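Local coordinates for periplasmic solute binding protein (Pectobacterium atrosepticum, PDB 4RY1) that probably binds a sugar in the periplasm and hands it to an ABC-type transporter, at residues D167-L172 and E372-W377; Q201-F206 and V394-L399; M368-L373 and N403-R408. All coordinates share one frame; numbering follows the deposited sequence.

All three contacts gather four helices, 169-183, 199-214, 371-385 and 391-409, on one side of the chain's centre. Interaction 1 sets the start of helix 169-183 against helix 371-385; interaction 3 joins the start of that second helix to the end of helix 391-409, its centre about 10 Å from that of interaction 1. Interaction 2, about 13 Å from interaction 1 and 15 Å from interaction 3 between centres, crosses helix 199-214 with helix 391-409. Through Phe206 on Trp377, helix 199-214 packs on both C-terminal helices. Along the chain the segments of interaction 2 alternate with those of interactions 1 and 3, and interactions 1 and 2 unite residues some 190 to 200 positions apart.

Interaction 1 (D167-L172 and E372-W377); sequences DVLDIL and ELVQLW
Trp377 lays one face of its indole against Leu172: CB of Leu172 sits 3.7 Å from the centroid of the five-membered ring, 21° off its normal, a CH-pi contact, while Leu172 CD1 lies over the middle of the ring system. The indole also donates NE1-H to Val168 O at 2.9 Å, but the bond is bent (131° at the hydrogen) and comes from above the carbonyl plane. That oxygen also accepts from Leu172 N, the first-turn bond of helix 169-183, for which Val168 is the N-cap residue. Val374 splits its two methyls between Leu169 and Asp167: CG2 lies 3.9 Å from Leu169 CD1, CG1 3.6 Å from Asp167 OD2. Behind these, Asp167 forms an Asx turn: its CG is anti to the backbone N (chi1 155°), and OD1 takes the N-H of Leu169 at 2.9 Å, which probably helps to set the chain's entry into the helix. Gln375 runs past Asp167, with NE2 hydrogen-bonded to Ser166 O. Around this buried contact, Leu205 of helix 199-214 touches both Leu172 and Trp377, Phe398 of helix 391-409 packs on Trp377, and Arg118 of strand 107-123 lies against Leu169.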
loop_
_atom_site.group_PDB
_atom_site.type_symbol
_atom_site.label_atom_id
_atom_site.label_comp_id
_atom_site.label_asym_id
_atom_site.label_seq_id
_atom_site.Cartn_x
_atom_site.Cartn_y
_atom_site.Cartn_z
ATOM N N ASP A 167 7.208 -0.923 11.666
ATOM C CA ASP A 167 5.866 -0.439 11.386
ATOM C C ASP A 167 4.996 -1.680 11.248
ATOM O O ASP A 167 5.432 -2.653 10.646
ATOM C CB ASP A 167 6.013 0.440 10.123
ATOM C CG ASP A 167 4.778 0.602 9.278
ATOM O OD1 ASP A 167 3.994 -0.333 9.065
ATOM O OD2 ASP A 167 4.656 1.740 8.750
ATOM N N VAL A 168 3.804 -1.670 11.851
ATOM C CA VAL A 168 2.894 -2.824 11.788
ATOM C C VAL A 168 1.545 -2.393 11.177
ATOM O O VAL A 168 0.471 -2.850 11.538
ATOM C CB VAL A 168 2.766 -3.568 13.135
ATOM C CG1 VAL A 168 2.082 -4.928 12.939
ATOM C CG2 VAL A 168 4.156 -3.735 13.749
ATOM N N LEU A 169 1.623 -1.526 10.184
ATOM C CA LEU A 169 0.416 -1.092 9.476
ATOM C C LEU A 169 -0.287 -2.264 8.796
ATOM O O LEU A 169 -1.518 -2.304 8.714
ATOM C CB LEU A 169 0.757 -0.039 8.420
ATOM C CG LEU A 169 -0.375 0.419 7.486
ATOM C CD1 LEU A 169 -1.549 1.011 8.237
ATOM C CD2 LEU A 169 0.129 1.418 6.465
ATOM N N ASP A 170 0.475 -3.216 8.269
ATOM C CA ASP A 170 -0.165 -4.367 7.597
ATOM C C ASP A 170 -1.142 -5.102 8.513
ATOM O O ASP A 170 -2.269 -5.394 8.116
ATOM C CB ASP A 170 0.825 -5.356 6.971
ATOM C CG ASP A 170 1.807 -5.966 7.947
ATOM O OD1 ASP A 170 2.039 -5.438 9.048
ATOM O OD2 ASP A 170 2.391 -6.981 7.558
ATOM N N ILE A 171 -0.722 -5.400 9.740
ATOM C CA ILE A 171 -1.607 -6.152 10.644
ATOM C C ILE A 171 -2.710 -5.251 11.202
ATOM O O ILE A 171 -3.830 -5.740 11.417
ATOM C CB ILE A 171 -0.845 -6.898 11.752
ATOM C CG1 ILE A 171 0.281 -7.757 11.162
ATOM C CG2 ILE A 171 -1.807 -7.749 12.592
ATOM C CD1 ILE A 171 -0.134 -8.795 10.145
ATOM N N LEU A 172 -2.442 -3.961 11.368
ATOM C CA LEU A 172 -3.520 -3.005 11.700
ATOM C C LEU A 172 -4.603 -3.056 10.632
ATOM O O LEU A 172 -5.795 -3.047 10.920
ATOM C CB LEU A 172 -2.990 -1.587 11.820
ATOM C CG LEU A 172 -4.037 -0.508 12.082
ATOM C CD1 LEU A 172 -4.670 -0.734 13.433
ATOM C CD2 LEU A 172 -3.381 0.861 12.013
ATOM N N GLU A 372 2.119 8.903 12.790
ATOM C CA GLU A 372 2.042 8.894 14.265
ATOM C C GLU A 372 1.105 7.818 14.786
ATOM O O GLU A 372 1.384 7.134 15.775
ATOM C CB GLU A 372 1.548 10.228 14.811
ATOM C CG GLU A 372 2.598 11.295 14.847
ATOM C CD GLU A 372 2.118 12.565 15.549
ATOM O OE1 GLU A 372 1.879 13.559 14.848
ATOM O OE2 GLU A 372 1.946 12.553 16.785
ATOM N N LEU A 373 -0.039 7.682 14.135
ATOM C CA LEU A 373 -1.007 6.649 14.529
ATOM C C LEU A 373 -0.385 5.247 14.380
ATOM O O LEU A 373 -0.501 4.390 15.250
ATOM C CB LEU A 373 -2.282 6.804 13.713
ATOM C CG LEU A 373 -3.424 5.852 14.041
ATOM C CD1 LEU A 373 -4.765 6.560 13.851
ATOM C CD2 LEU A 373 -3.393 4.572 13.215
ATOM N N VAL A 374 0.238 5.004 13.235
ATOM C CA VAL A 374 0.843 3.702 12.974
ATOM C C VAL A 374 1.972 3.414 13.971
ATOM O O VAL A 374 2.117 2.291 14.433
ATOM C CB VAL A 374 1.355 3.613 11.534
ATOM C CG1 VAL A 374 2.226 2.387 11.315
ATOM C CG2 VAL A 374 0.178 3.628 10.572
ATOM N N GLN A 375 2.757 4.430 14.311
ATOM C CA GLN A 375 3.805 4.254 15.335
ATOM C C GLN A 375 3.255 4.013 16.734
ATOM O O GLN A 375 3.796 3.193 17.470
ATOM C CB GLN A 375 4.797 5.417 15.325
ATOM C CG GLN A 375 5.729 5.332 14.126
ATOM C CD GLN A 375 6.391 3.959 13.978
ATOM O OE1 GLN A 375 7.072 3.491 14.900
ATOM N NE2 GLN A 375 6.172 3.295 12.831
ATOM N N LEU A 376 2.132 4.647 17.052
ATOM C CA LEU A 376 1.464 4.411 18.328
ATOM C C LEU A 376 0.971 2.962 18.418
ATOM O O LEU A 376 1.148 2.291 19.427
ATOM C CB LEU A 376 0.310 5.391 18.529
ATOM C CG LEU A 376 -0.209 5.419 19.967
ATOM C CD1 LEU A 376 0.835 5.976 20.922
ATOM C CD2 LEU A 376 -1.486 6.230 20.088
ATOM N N TRP A 377 0.336 2.495 17.350
ATOM C CA TRP A 377 -0.053 1.086 17.200
ATOM C C TRP A 377 1.146 0.155 17.381
ATOM O O TRP A 377 1.111 -0.804 18.160
ATOM C CB TRP A 377 -0.694 0.880 15.818
ATOM C CG TRP A 377 -0.870 -0.524 15.351
ATOM C CD1 TRP A 377 -0.144 -1.150 14.377
ATOM C CD2 TRP A 377 -1.860 -1.481 15.778
ATOM N NE1 TRP A 377 -0.596 -2.422 14.191
ATOM C CE2 TRP A 377 -1.650 -2.658 15.026
ATOM C CE3 TRP A 377 -2.890 -1.462 16.722
ATOM C CZ2 TRP A 377 -2.444 -3.781 15.161
ATOM C CZ3 TRP A 377 -3.675 -2.592 16.871
ATOM C CH2 TRP A 377 -3.443 -3.742 16.111
#

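Interaction 2 (Q201-F206 and V394-L399); sequences QVRELF and VADDFL
Phe206 presents one face to the backbone N of Ala395, and has Val202 CG1 and Phe398 CG at its edge, in the plane of the ring. Ala395 CB comes within 3.6 Å of Phe206 CD2. The ring of Phe206 turns its edge toward the face of Phe398 in an offset edge-to-face pair, with centroids 5.4 Å apart and planes at 68°; Phe206 CZ also reaches Phe398 CB at 3.6 Å. Val202 CG1 in turn meets the edge of the Phe398 ring. The third flat group, the guanidinium of Arg203, carries the Asp396 carboxylate at its edge, the two planes nearly coplanar.

The segments belong to helices 199-214 and 391-409, whose local axes approach to 8.7 Å with 120° between their N-to-C directions, a steep crossing. A helix inside the family's solute-binding region is thereby packed against the last long helix of the chain. The nearest CA atoms are those of Arg203 and Ala395, and the small Ala395 lies at the crossing, its CB 3.9 Å from Arg203 CA. Larger groups are set around that point: Val202 CG2 approaches Leu399 CD1, and Val394 CG1 touches Phe206 CE1.

The pairing of Arg203 with Asp396 is a side-on, two-nitrogen salt bridge. Arg203 NE donates to Asp396 OD1 at 3.1 Å, and Arg203 NH2 to Asp396 OD2 at 2.9 Å, the second bond nearly straight at 165° and directed at the syn lone pair. The Arg203 chain runs extended from CG to NE, which carries the guanidinium past Ala395 to the carboxylate one residue further on. Beyond the pair, Phe206 also meets Trp377 and Leu381 of helix 371-385, while Ile195 of strand 194-195 covers Val202 and Leu399.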
loop_
_atom_site.group_PDB
_atom_site.type_symbol
_atom_site.label_atom_id
_atom_site.label_comp_id
_atom_site.label_asym_id
_atom_site.label_seq_id
_atom_site.Cartn_x
_atom_site.Cartn_y
_atom_site.Cartn_z
ATOM N N GLN A 201 -14.399 -2.198 21.149
ATOM C CA GLN A 201 -13.913 -2.590 19.820
ATOM C C GLN A 201 -12.392 -2.436 19.637
ATOM O O GLN A 201 -11.756 -3.265 18.989
ATOM C CB GLN A 201 -14.683 -1.830 18.754
ATOM C CG GLN A 201 -16.097 -2.361 18.630
ATOM C CD GLN A 201 -16.976 -1.520 17.724
ATOM O OE1 GLN A 201 -16.898 -0.284 17.730
ATOM N NE2 GLN A 201 -17.838 -2.184 16.970
ATOM N N VAL A 202 -11.828 -1.399 20.227
ATOM C CA VAL A 202 -10.361 -1.217 20.252
ATOM C C VAL A 202 -9.726 -2.376 21.036
ATOM O O VAL A 202 -8.711 -2.929 20.634
ATOM C CB VAL A 202 -9.938 0.142 20.812
ATOM C CG1 VAL A 202 -8.433 0.244 20.859
ATOM C CG2 VAL A 202 -10.513 1.258 19.937
ATOM N N ARG A 203 -10.327 -2.762 22.155
ATOM C CA ARG A 203 -9.863 -3.987 22.849
ATOM C C ARG A 203 -9.890 -5.261 22.012
ATOM O O ARG A 203 -8.976 -6.083 22.073
ATOM C CB ARG A 203 -10.684 -4.231 24.092
ATOM C CG ARG A 203 -10.296 -3.287 25.182
ATOM C CD ARG A 203 -11.313 -3.331 26.303
ATOM N NE ARG A 203 -10.973 -2.348 27.320
ATOM C CZ ARG A 203 -11.524 -2.307 28.528
ATOM N NH1 ARG A 203 -12.458 -3.185 28.876
ATOM N NH2 ARG A 203 -11.144 -1.376 29.392
ATOM N N GLU A 204 -10.965 -5.414 21.261
ATOM C CA GLU A 204 -11.157 -6.531 20.357
ATOM C C GLU A 204 -10.081 -6.523 19.268
ATOM O O GLU A 204 -9.594 -7.576 18.875
ATOM C CB GLU A 204 -12.564 -6.475 19.751
ATOM C CG GLU A 204 -12.889 -7.617 18.801
ATOM C CD GLU A 204 -14.344 -7.652 18.381
ATOM O OE1 GLU A 204 -15.071 -6.672 18.666
ATOM O OE2 GLU A 204 -14.732 -8.630 17.710
ATOM N N LEU A 205 -9.704 -5.325 18.816
ATOM C CA LEU A 205 -8.670 -5.154 17.783
ATOM C C LEU A 205 -7.318 -5.626 18.314
ATOM O O LEU A 205 -6.614 -6.408 17.656
ATOM C CB LEU A 205 -8.589 -3.689 17.332
ATOM C CG LEU A 205 -7.445 -3.350 16.371
ATOM C CD1 LEU A 205 -7.650 -3.989 15.009
ATOM C CD2 LEU A 205 -7.311 -1.839 16.279
ATOM N N PHE A 206 -6.958 -5.152 19.504
ATOM C CA PHE A 206 -5.737 -5.645 20.164
ATOM C C PHE A 206 -5.822 -7.132 20.500
ATOM O O PHE A 206 -4.832 -7.863 20.387
ATOM C CB PHE A 206 -5.346 -4.801 21.368
ATOM C CG PHE A 206 -4.676 -3.517 20.996
ATOM C CD1 PHE A 206 -3.305 -3.467 20.751
ATOM C CD2 PHE A 206 -5.425 -2.369 20.801
ATOM C CE1 PHE A 206 -2.700 -2.269 20.379
ATOM C CE2 PHE A 206 -4.831 -1.181 20.412
ATOM C CZ PHE A 206 -3.466 -1.123 20.213
ATOM N N VAL A 394 -3.375 -1.262 27.393
ATOM C CA VAL A 394 -2.648 -0.895 26.164
ATOM C C VAL A 394 -3.642 -0.359 25.123
ATOM O O VAL A 394 -3.438 0.693 24.509
ATOM C CB VAL A 394 -1.830 -2.093 25.636
ATOM C CG1 VAL A 394 -1.277 -1.838 24.222
ATOM C CG2 VAL A 394 -0.691 -2.392 26.596
ATOM N N ALA A 395 -4.745 -1.074 24.989
ATOM C CA ALA A 395 -5.808 -0.684 24.068
ATOM C C ALA A 395 -6.442 0.657 24.420
ATOM O O ALA A 395 -6.533 1.556 23.585
ATOM C CB ALA A 395 -6.864 -1.765 24.027
ATOM N N ASP A 396 -6.874 0.804 25.662
ATOM C CA ASP A 396 -7.469 2.067 26.087
ATOM C C ASP A 396 -6.482 3.242 25.894
ATOM O O ASP A 396 -6.882 4.343 25.524
ATOM C CB ASP A 396 -7.905 2.013 27.555
ATOM C CG ASP A 396 -8.983 0.966 27.841
ATOM O OD1 ASP A 396 -9.530 0.312 26.928
ATOM O OD2 ASP A 396 -9.296 0.796 29.043
ATOM N N ASP A 397 -5.204 3.011 26.188
ATOM C CA ASP A 397 -4.173 4.041 25.995
ATOM C C ASP A 397 -3.956 4.348 24.514
ATOM O O ASP A 397 -3.722 5.498 24.137
ATOM C CB ASP A 397 -2.839 3.647 26.627
ATOM C CG ASP A 397 -2.885 3.652 28.153
ATOM O OD1 ASP A 397 -3.951 3.946 28.752
ATOM O OD2 ASP A 397 -1.835 3.364 28.755
ATOM N N PHE A 398 -4.034 3.312 23.687
ATOM C CA PHE A 398 -3.964 3.524 22.241
ATOM C C PHE A 398 -5.125 4.433 21.810
ATOM O O PHE A 398 -4.932 5.399 21.085
ATOM C CB PHE A 398 -3.971 2.212 21.445
ATOM C CG PHE A 398 -4.128 2.421 19.962
ATOM C CD1 PHE A 398 -3.026 2.748 19.168
ATOM C CD2 PHE A 398 -5.371 2.328 19.369
ATOM C CE1 PHE A 398 -3.174 2.973 17.804
ATOM C CE2 PHE A 398 -5.523 2.549 18.014
ATOM C CZ PHE A 398 -4.423 2.864 17.227
ATOM N N LEU A 399 -6.320 4.132 22.288
ATOM C CA LEU A 399 -7.496 4.921 21.915
ATOM C C LEU A 399 -7.355 6.414 22.257
ATOM O O LEU A 399 -7.625 7.260 21.424
ATOM C CB LEU A 399 -8.741 4.330 22.564
ATOM C CG LEU A 399 -10.035 5.125 22.383
ATOM C CD1 LEU A 399 -10.362 5.319 20.907
ATOM C CD2 LEU A 399 -11.160 4.395 23.103
#

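Interaction 3 (M368-L373 and N403-R408); sequences MENQEL and NRILKR
Glu372 and Arg408 reach one another through differently shaped chains. In Glu372, CG lies anti to the carbonyl carbon (chi1 -79°) and the chain then runs extended, whereas the Arg408 chain bends at chi3 (-60°). The two side chains cross at about a right angle; their flat ends are nearly coplanar. The guanidinium meets the carboxylate end-on with two nitrogens. NH1 of Arg408 donates to OE1 of Glu372 at 2.7 Å, close to the guanidinium plane and onto the syn lone pair, and NH2 of Arg408 donates to OE2 of Glu372, also at 2.7 Å. The second bond is less ideally placed: NH2 meets OE2 on the syn side but 24° out of the carboxylate plane.

Beneath this bridge, Ile405 points toward helix 371-385. Its CD1 touches Glu372 CB at 3.8 Å and lies near the carbonyl oxygen of the same residue, while its CG2 rests 3.4 Å from Asn370 OD1. Asn370 is the N-cap of helix 371-385: its OD1 accepts from Leu373 N at 2.9 Å, in the carbonyl plane and on a lone pair, and the CG2 methyl of Ile405 packs beside that same oxygen. Leu373 CD1 then meets Leu406 CD2 at 3.9 Å, extending the apolar seam inward. Phe367 of a loop and Ile195 of strand 194-195 also touch Leu406, and Leu172 of helix 169-183 lies on Leu373.

Helices 371-385 and 391-409 are consecutive and run roughly antiparallel, a helical hairpin that this contact closes at the end away from the connecting turn. Both bridging residues are exposed, and solvent would probably screen their charges, yet the paired N-H...O bonds restrict rotation of both groups, and the carboxylate near a helix N-terminus is probably favoured in its ionised form.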
loop_
_atom_site.group_PDB
_atom_site.type_symbol
_atom_site.label_atom_id
_atom_site.label_comp_id
_atom_site.label_asym_id
_atom_site.label_seq_id
_atom_site.Cartn_x
_atom_site.Cartn_y
_atom_site.Cartn_z
ATOM N N MET A 368 -5.971 6.297 8.598
ATOM C CA MET A 368 -5.526 4.997 9.132
ATOM C C MET A 368 -4.030 4.776 8.898
ATOM O O MET A 368 -3.374 4.049 9.667
ATOM C CB MET A 368 -6.391 3.836 8.608
ATOM C CG MET A 368 -5.989 3.193 7.281
ATOM S SD MET A 368 -6.850 1.638 6.904
ATOM C CE MET A 368 -6.538 0.855 8.471
ATOM N N GLU A 369 -3.490 5.422 7.861
ATOM C CA GLU A 369 -2.046 5.356 7.564
ATOM C C GLU A 369 -1.229 6.528 8.119
ATOM O O GLU A 369 -0.054 6.669 7.789
ATOM C CB GLU A 369 -1.808 5.215 6.064
ATOM C CG GLU A 369 -2.599 4.071 5.463
ATOM C CD GLU A 369 -1.922 3.438 4.267
ATOM O OE1 GLU A 369 -0.795 3.844 3.914
ATOM O OE2 GLU A 369 -2.523 2.518 3.679
ATOM N N ASN A 370 -1.835 7.353 8.976
ATOM C CA ASN A 370 -1.109 8.461 9.612
ATOM C C ASN A 370 0.126 7.884 10.314
ATOM O O ASN A 370 -0.007 6.910 11.057
ATOM C CB ASN A 370 -2.026 9.193 10.601
ATOM C CG ASN A 370 -1.300 10.226 11.438
ATOM O OD1 ASN A 370 -0.638 9.879 12.408
ATOM N ND2 ASN A 370 -1.462 11.502 11.099
ATOM N N GLN A 371 1.298 8.469 10.103
ATOM C CA GLN A 371 2.530 7.842 10.602
ATOM C C GLN A 371 2.566 7.825 12.138
ATOM O O GLN A 371 3.019 6.848 12.722
ATOM C CB GLN A 371 3.783 8.534 10.060
ATOM N N GLU A 372 2.119 8.903 12.790
ATOM C CA GLU A 372 2.042 8.894 14.265
ATOM C C GLU A 372 1.105 7.818 14.786
ATOM O O GLU A 372 1.384 7.134 15.775
ATOM C CB GLU A 372 1.548 10.228 14.811
ATOM C CG GLU A 372 2.598 11.295 14.847
ATOM C CD GLU A 372 2.118 12.565 15.549
ATOM O OE1 GLU A 372 1.879 13.559 14.848
ATOM O OE2 GLU A 372 1.946 12.553 16.785
ATOM N N LEU A 373 -0.039 7.682 14.135
ATOM C CA LEU A 373 -1.007 6.649 14.529
ATOM C C LEU A 373 -0.385 5.247 14.380
ATOM O O LEU A 373 -0.501 4.390 15.250
ATOM C CB LEU A 373 -2.282 6.804 13.713
ATOM C CG LEU A 373 -3.424 5.852 14.041
ATOM C CD1 LEU A 373 -4.765 6.560 13.851
ATOM C CD2 LEU A 373 -3.393 4.572 13.215
ATOM N N ASN A 403 -6.714 9.333 19.470
ATOM C CA ASN A 403 -7.674 10.439 19.358
ATOM C C ASN A 403 -6.992 11.812 19.432
ATOM O O ASN A 403 -7.366 12.723 18.690
ATOM C CB ASN A 403 -8.803 10.306 20.374
ATOM C CG ASN A 403 -9.865 9.307 19.934
ATOM O OD1 ASN A 403 -9.968 8.973 18.745
ATOM N ND2 ASN A 403 -10.669 8.831 20.882
ATOM N N ARG A 404 -5.979 11.951 20.288
ATOM C CA ARG A 404 -5.152 13.179 20.301
ATOM C C ARG A 404 -4.489 13.415 18.943
ATOM O O ARG A 404 -4.499 14.520 18.443
ATOM C CB ARG A 404 -4.095 13.181 21.421
ATOM C CG ARG A 404 -4.694 13.230 22.833
ATOM C CD ARG A 404 -3.643 13.281 23.934
ATOM N NE ARG A 404 -2.992 12.000 24.241
ATOM C CZ ARG A 404 -3.516 11.027 24.988
ATOM N NH1 ARG A 404 -4.737 11.138 25.499
ATOM N NH2 ARG A 404 -2.816 9.919 25.214
ATOM N N ILE A 405 -3.916 12.367 18.361
ATOM C CA ILE A 405 -3.247 12.483 17.053
ATOM C C ILE A 405 -4.230 12.940 15.976
ATOM O O ILE A 405 -3.950 13.846 15.203
ATOM C CB ILE A 405 -2.595 11.152 16.626
ATOM C CG1 ILE A 405 -1.382 10.856 17.504
ATOM C CG2 ILE A 405 -2.177 11.192 15.152
ATOM C CD1 ILE A 405 -0.972 9.403 17.538
ATOM N N LEU A 406 -5.394 12.298 15.952
ATOM C CA LEU A 406 -6.420 12.591 14.942
ATOM C C LEU A 406 -7.005 13.993 15.045
ATOM O O LEU A 406 -7.351 14.596 14.042
ATOM C CB LEU A 406 -7.512 11.518 14.946
ATOM C CG LEU A 406 -7.045 10.111 14.528
ATOM C CD1 LEU A 406 -8.202 9.142 14.650
ATOM C CD2 LEU A 406 -6.489 10.020 13.104
ATOM N N LYS A 407 -7.104 14.521 16.253
ATOM C CA LYS A 407 -7.591 15.896 16.400
ATOM C C LYS A 407 -6.623 16.914 15.796
ATOM O O LYS A 407 -7.018 17.980 15.340
ATOM C CB LYS A 407 -7.878 16.192 17.863
ATOM C CG LYS A 407 -9.290 15.769 18.217
ATOM C CD LYS A 407 -10.248 16.906 17.899
ATOM C CE LYS A 407 -11.696 16.476 17.738
ATOM N NZ LYS A 407 -12.512 17.591 17.171
ATOM N N ARG A 408 -5.349 16.554 15.787
ATOM C CA ARG A 408 -4.318 17.335 15.111
ATOM C C ARG A 408 -4.332 17.133 13.599
ATOM O O ARG A 408 -4.237 18.089 12.829
ATOM C CB ARG A 408 -2.932 17.000 15.677
ATOM C CG ARG A 408 -2.439 18.007 16.701
ATOM C CD ARG A 408 -0.992 17.774 17.092
ATOM N NE ARG A 408 -0.755 16.458 17.688
ATOM C CZ ARG A 408 -0.110 15.455 17.093
ATOM N NH1 ARG A 408 0.356 15.590 15.855
ATOM N NH2 ARG A 408 0.047 14.298 17.731
#